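Local coordinates for siderophore biosynthesis lipase/esterase, putative (Aspergillus fumigatus, PDB 6GUP), which hydrolyses the ester bonds of the fungal siderophore fusarinine C, releasing fusarinine and iron, while leaving triacetylfusarinine C intact, at residues A[276-281]-A[313-318]; A[159-164]-A[343-348]. All blocks are in the same frame, centred on the assembly; numbering follows the deposited sequence.

Interaction 1: residues A[276-281]-A[313-318]; sequences GKLMVL and AIWDEN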
loop_
_atom_site.group_PDB
_atom_site.type_symbol
_atom_site.label_atom_id
_atom_site.label_comp_id
_atom_site.label_asym_id
_atom_site.label_seq_id
_atom_site.Cartn_x
_atom_site.Cartn_y
_atom_site.Cartn_z
ATOM N N GLY A 276 -26.612 7.039 13.667
ATOM C CA GLY A 276 -26.344 8.405 13.237
ATOM C C GLY A 276 -26.854 8.621 11.825
ATOM O O GLY A 276 -27.738 7.894 11.364
ATOM N N LYS A 277 -26.278 9.601 11.131
ATOM C CA LYS A 277 -26.754 10.011 9.808
ATOM C C LYS A 277 -25.828 9.553 8.682
ATOM O O LYS A 277 -24.617 9.447 8.874
ATOM C CB LYS A 277 -26.910 11.537 9.747
ATOM C CG LYS A 277 -27.664 12.160 10.919
ATOM C CD LYS A 277 -29.152 11.833 10.897
ATOM C CE LYS A 277 -29.949 12.900 10.168
ATOM N NZ LYS A 277 -31.256 12.379 9.682
ATOM N N LEU A 278 -26.415 9.277 7.515
ATOM C CA LEU A 278 -25.661 9.037 6.283
ATOM C C LEU A 278 -25.687 10.303 5.435
ATOM O O LEU A 278 -26.752 10.698 4.949
ATOM C CB LEU A 278 -26.258 7.869 5.486
ATOM C CG LEU A 278 -25.645 7.590 4.104
ATOM C CD1 LEU A 278 -24.174 7.205 4.212
ATOM C CD2 LEU A 278 -26.428 6.509 3.379
ATOM N N MET A 279 -24.526 10.936 5.257
ATOM C CA MET A 279 -24.402 12.099 4.375
ATOM C C MET A 279 -23.693 11.729 3.074
ATOM O O MET A 279 -22.556 11.260 3.096
ATOM C CB MET A 279 -23.658 13.247 5.062
ATOM C CG MET A 279 -23.715 14.551 4.274
ATOM S SD MET A 279 -23.156 15.997 5.190
ATOM C CE MET A 279 -21.410 15.633 5.349
ATOM N N VAL A 280 -24.375 11.942 1.950
ATOM C CA VAL A 280 -23.793 11.762 0.620
ATOM C C VAL A 280 -23.461 13.134 0.030
ATOM O O VAL A 280 -24.317 14.018 -0.011
ATOM C CB VAL A 280 -24.754 10.994 -0.314
ATOM C CG1 VAL A 280 -24.165 10.844 -1.712
ATOM C CG2 VAL A 280 -25.066 9.622 0.270
ATOM N N LEU A 281 -22.217 13.298 -0.419
ATOM C CA LEU A 281 -21.753 14.537 -1.044
ATOM C C LEU A 281 -21.397 14.284 -2.506
ATOM O O LEU A 281 -20.288 13.841 -2.816
ATOM C CB LEU A 281 -20.540 15.095 -0.292
ATOM C CG LEU A 281 -20.728 15.458 1.182
ATOM C CD1 LEU A 281 -19.399 15.883 1.784
ATOM C CD2 LEU A 281 -21.767 16.554 1.364
ATOM N N ALA A 313 -35.389 8.197 9.613
ATOM C CA ALA A 313 -34.702 9.461 9.334
ATOM C C ALA A 313 -33.185 9.265 9.413
ATOM O O ALA A 313 -32.477 10.019 10.085
ATOM C CB ALA A 313 -35.167 10.537 10.306
ATOM N N ILE A 314 -32.701 8.244 8.709
ATOM C CA ILE A 314 -31.279 7.892 8.693
ATOM C C ILE A 314 -30.508 8.810 7.744
ATOM O O ILE A 314 -29.435 9.298 8.086
ATOM C CB ILE A 314 -31.074 6.408 8.306
ATOM C CG1 ILE A 314 -31.698 5.506 9.378
ATOM C CG2 ILE A 314 -29.589 6.079 8.137
ATOM C CD1 ILE A 314 -31.903 4.071 8.951
ATOM N N TRP A 315 -31.054 9.019 6.549
ATOM C CA TRP A 315 -30.456 9.908 5.551
ATOM C C TRP A 315 -30.286 11.322 6.105
ATOM O O TRP A 315 -31.214 11.876 6.701
ATOM C CB TRP A 315 -31.334 9.944 4.299
ATOM C CG TRP A 315 -30.784 10.751 3.166
ATOM C CD1 TRP A 315 -30.999 12.075 2.925
ATOM C CD2 TRP A 315 -29.940 10.282 2.110
ATOM N NE1 TRP A 315 -30.337 12.465 1.788
ATOM C CE2 TRP A 315 -29.679 11.383 1.265
ATOM C CE3 TRP A 315 -29.378 9.036 1.795
ATOM C CZ2 TRP A 315 -28.877 11.279 0.122
ATOM C CZ3 TRP A 315 -28.579 8.932 0.658
ATOM C CH2 TRP A 315 -28.339 10.049 -0.166
ATOM N N ASP A 316 -29.097 11.891 5.917
ATOM C CA ASP A 316 -28.834 13.269 6.310
ATOM C C ASP A 316 -29.419 14.178 5.239
ATOM O O ASP A 316 -28.991 14.127 4.084
ATOM C CB ASP A 316 -27.328 13.527 6.465
ATOM C CG ASP A 316 -27.028 14.742 7.334
ATOM O OD1 ASP A 316 -27.793 15.729 7.297
ATOM O OD2 ASP A 316 -26.019 14.708 8.065
ATOM N N GLU A 317 -30.385 15.014 5.626
ATOM C CA GLU A 317 -30.992 15.988 4.708
ATOM C C GLU A 317 -29.965 16.967 4.115
ATOM O O GLU A 317 -30.155 17.464 3.006
ATOM C CB GLU A 317 -32.138 16.757 5.386
ATOM C CG GLU A 317 -31.721 17.745 6.473
ATOM C CD GLU A 317 -32.876 18.594 6.980
ATOM O OE1 GLU A 317 -32.606 19.658 7.577
ATOM O OE2 GLU A 317 -34.049 18.210 6.783
ATOM N N ASN A 318 -28.883 17.220 4.855
ATOM C CA ASN A 318 -27.760 18.037 4.369
ATOM C C ASN A 318 -26.912 17.389 3.257
ATOM O O ASN A 318 -25.971 18.015 2.767
ATOM C CB ASN A 318 -26.855 18.459 5.540
ATOM C CG ASN A 318 -27.530 19.449 6.478
ATOM O OD1 ASN A 318 -28.288 20.320 6.047
ATOM N ND2 ASN A 318 -27.248 19.325 7.770
HETATM O O HOH W 1 -31.489 14.767 8.125
#

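Interaction 2: residues A[159-164]-A[343-348]; sequences GAIMQA and NKVLGY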
loop_
_atom_site.group_PDB
_atom_site.type_symbol
_atom_site.label_atom_id
_atom_site.label_comp_id
_atom_site.label_asym_id
_atom_site.label_seq_id
_atom_site.Cartn_x
_atom_site.Cartn_y
_atom_site.Cartn_z
ATOM N N GLY A 159 -21.435 7.894 12.632
ATOM C CA GLY A 159 -21.707 8.616 11.394
ATOM C C GLY A 159 -21.124 7.915 10.183
ATOM O O GLY A 159 -20.240 7.063 10.311
ATOM N N ALA A 160 -21.630 8.274 9.005
ATOM C CA ALA A 160 -21.128 7.737 7.743
ATOM C C ALA A 160 -21.242 8.781 6.636
ATOM O O ALA A 160 -22.301 9.381 6.453
ATOM C CB ALA A 160 -21.886 6.475 7.366
ATOM N N ILE A 161 -20.142 9.001 5.917
ATOM C CA ILE A 161 -20.096 9.965 4.815
ATOM C C ILE A 161 -19.622 9.241 3.552
ATOM O O ILE A 161 -18.706 8.420 3.611
ATOM C CB ILE A 161 -19.159 11.161 5.128
ATOM C CG1 ILE A 161 -19.589 11.872 6.421
ATOM C CG2 ILE A 161 -19.153 12.163 3.974
ATOM C CD1 ILE A 161 -18.542 12.800 7.000
ATOM N N MET A 162 -20.255 9.548 2.420
ATOM C CA MET A 162 -19.828 9.047 1.112
ATOM C C MET A 162 -19.624 10.229 0.172
ATOM O O MET A 162 -20.577 10.935 -0.161
ATOM C CB MET A 162 -20.864 8.080 0.531
ATOM C CG MET A 162 -21.168 6.888 1.425
ATOM S SD MET A 162 -21.908 5.492 0.547
ATOM C CE MET A 162 -23.552 6.108 0.207
ATOM N N GLN A 163 -18.377 10.448 -0.240
ATOM C CA GLN A 163 -18.015 11.564 -1.110
ATOM C C GLN A 163 -17.827 11.057 -2.537
ATOM O O GLN A 163 -16.977 10.200 -2.786
ATOM C CB GLN A 163 -16.735 12.228 -0.598
ATOM C CG GLN A 163 -16.350 13.516 -1.319
ATOM C CD GLN A 163 -15.514 13.293 -2.571
ATOM O OE1 GLN A 163 -14.603 12.468 -2.586
ATOM N NE2 GLN A 163 -15.817 14.040 -3.624
ATOM N N ALA A 164 -18.623 11.599 -3.461
ATOM C CA ALA A 164 -18.625 11.190 -4.868
ATOM C C ALA A 164 -18.754 9.666 -5.077
ATOM O O ALA A 164 -17.903 9.057 -5.735
ATOM C CB ALA A 164 -17.387 11.738 -5.574
ATOM N N ASN A 343 -15.957 22.395 4.747
ATOM C CA ASN A 343 -16.906 23.050 5.660
ATOM C C ASN A 343 -18.161 22.212 5.925
ATOM O O ASN A 343 -18.676 22.223 7.043
ATOM C CB ASN A 343 -17.295 24.450 5.155
ATOM C CG ASN A 343 -16.235 25.500 5.455
ATOM O OD1 ASN A 343 -15.718 25.579 6.570
ATOM N ND2 ASN A 343 -15.919 26.323 4.461
ATOM N N LYS A 344 -18.645 21.488 4.912
ATOM C CA LYS A 344 -19.782 20.575 5.096
ATOM C C LYS A 344 -19.430 19.404 6.018
ATOM O O LYS A 344 -20.271 18.963 6.802
ATOM C CB LYS A 344 -20.299 20.024 3.758
ATOM C CG LYS A 344 -20.881 21.035 2.770
ATOM C CD LYS A 344 -21.880 22.016 3.377
ATOM C CE LYS A 344 -21.235 23.354 3.715
ATOM N NZ LYS A 344 -22.207 24.324 4.286
ATOM N N VAL A 345 -18.197 18.902 5.913
ATOM C CA VAL A 345 -17.721 17.823 6.790
ATOM C C VAL A 345 -17.630 18.305 8.241
ATOM O O VAL A 345 -18.106 17.623 9.145
ATOM C CB VAL A 345 -16.364 17.242 6.316
ATOM C CG1 VAL A 345 -15.773 16.288 7.352
ATOM C CG2 VAL A 345 -16.537 16.523 4.986
ATOM N N LEU A 346 -17.020 19.472 8.455
ATOM C CA LEU A 346 -16.928 20.065 9.803
ATOM C C LEU A 346 -18.300 20.354 10.423
ATOM O O LEU A 346 -18.487 20.157 11.626
ATOM C CB LEU A 346 -16.065 21.339 9.805
ATOM C CG LEU A 346 -14.573 21.126 10.090
ATOM C CD1 LEU A 346 -13.885 20.330 8.991
ATOM C CD2 LEU A 346 -13.880 22.466 10.286
ATOM N N GLY A 347 -19.245 20.812 9.601
ATOM C CA GLY A 347 -20.629 21.035 10.036
ATOM C C GLY A 347 -21.348 19.754 10.427
ATOM O O GLY A 347 -22.090 19.730 11.411
ATOM N N TYR A 348 -21.131 18.696 9.646
ATOM C CA TYR A 348 -21.634 17.355 9.964
ATOM C C TYR A 348 -21.060 16.845 11.291
ATOM O O TYR A 348 -21.799 16.348 12.144
ATOM C CB TYR A 348 -21.289 16.380 8.826
ATOM C CG TYR A 348 -21.679 14.942 9.080
ATOM C CD1 TYR A 348 -20.805 14.060 9.724
ATOM C CD2 TYR A 348 -22.917 14.457 8.671
ATOM C CE1 TYR A 348 -21.162 12.743 9.961
ATOM C CE2 TYR A 348 -23.284 13.138 8.900
ATOM C CZ TYR A 348 -22.401 12.288 9.545
ATOM O OH TYR A 348 -22.755 10.986 9.775
#

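Interaction 1: residues A[276-281]-A[313-318]
L278 and W315 pair through their backbones near one edge of the alpha/beta-hydrolase sheet, where the loop 313-318, on its way to the outermost strand 320-322, comes alongside strand 278-283 in parallel sense. Two backbone bonds make the bridge: L278 N donates to I314 O at 3.1 Å, and D316 N donates to L278 O at 2.8 Å with an N-H...O angle of 165°. I314 O also receives a CA-H...O contact from K277 CA.

The polar side-chain contacts gather on K277. Its chain, bent at chi2 (-71°) and chi3 (-92°), brings NZ to the loop carbonyls, within 2.7 Å of A313 O and 3.0 Å of W315 O, above the plane of each. NZ also donates to a water that accepts from E317 N, so one ammonium group grips A313 O and W315 O directly and reaches E317 N through the water.

Apolar packing is carried by W315, whose indole bends back to the strand: V280 CG2 presses obliquely on the six-membered ring, while L278 CD2 lies near CE3. W302 and R303 of helix 295-307 also touch the indole.

D316 turns its CB toward M279 CB, and its carboxylate closes an Asx turn in which N318 N donates to D316 OD1 at 3.1 Å.

Interaction 2: residues A[159-164]-A[343-348]
With CG anti to the backbone N (chi1 176°) and the ring turned across its stem, Y348 reaches from the helix to the strand and sets its phenol beside G159 and A160. I161 answers from the strand with CG1 beside its own backbone N and an extended second torsion, which carries CD1 out toward the helix. The two side chains run antiparallel alongside one another. I161 CG1 lies over one face of the Y348 ring, 4.2 Å from the centroid and 18° off the ring normal, a CH-pi contact; I161 CD1 continues to the rim, 3.8 Å from Y348 CD1. Beyond it, V345 CG1 makes a looser apolar contact with the same methyl.

This is the layered packing of the alpha/beta-hydrolase fold, illustrated by one helix and one central strand: helix 335-353 lies against the sheet with the axis of its segment 343-348 10.9 Å from that of strand 159-163 and nearly antiparallel to it, at 167°. V118 and M120 of the adjoining strand 117-122 extend the apolar surface beneath I161, Y348 and V345. On the other side of the sheet, A160 directs its methyl to V129 and L133 of helix 125-134.

At the far end of the phenol, G159 CA meets the ring at its edge, 3.1 Å from Y348 OH. The hydroxyl also approaches A160 N, with 3.0 Å between Y348 OH and A160 N, and this buried group is hydrogen-bonded to K277 O on the next strand.

Overall arrangement
Interactions 1 and 2 meet through neighbouring strands of one sheet, 159-163 and 278-283, with their centres about 9 Å apart. Through Y348, helix 335-353 of interaction 2 also touches K277, M279 and D316 of interaction 1: besides the 2.6 Å bond from Y348 OH to K277 O, Y348 CD2 packs 3.2 Å from D316 OD2, and M279 CE adds an apolar contact with Y348 CB at 3.6 Å. At the other end of the strands, A164 N approaches L281 O at 2.9 Å, probably as a further hydrogen bond. A probable Ser-His-Asp triad is formed by S123, H327 and D286; from interaction 2, A164 touches H327, and Q163 NE2 is hydrogen-bonded to H327 O.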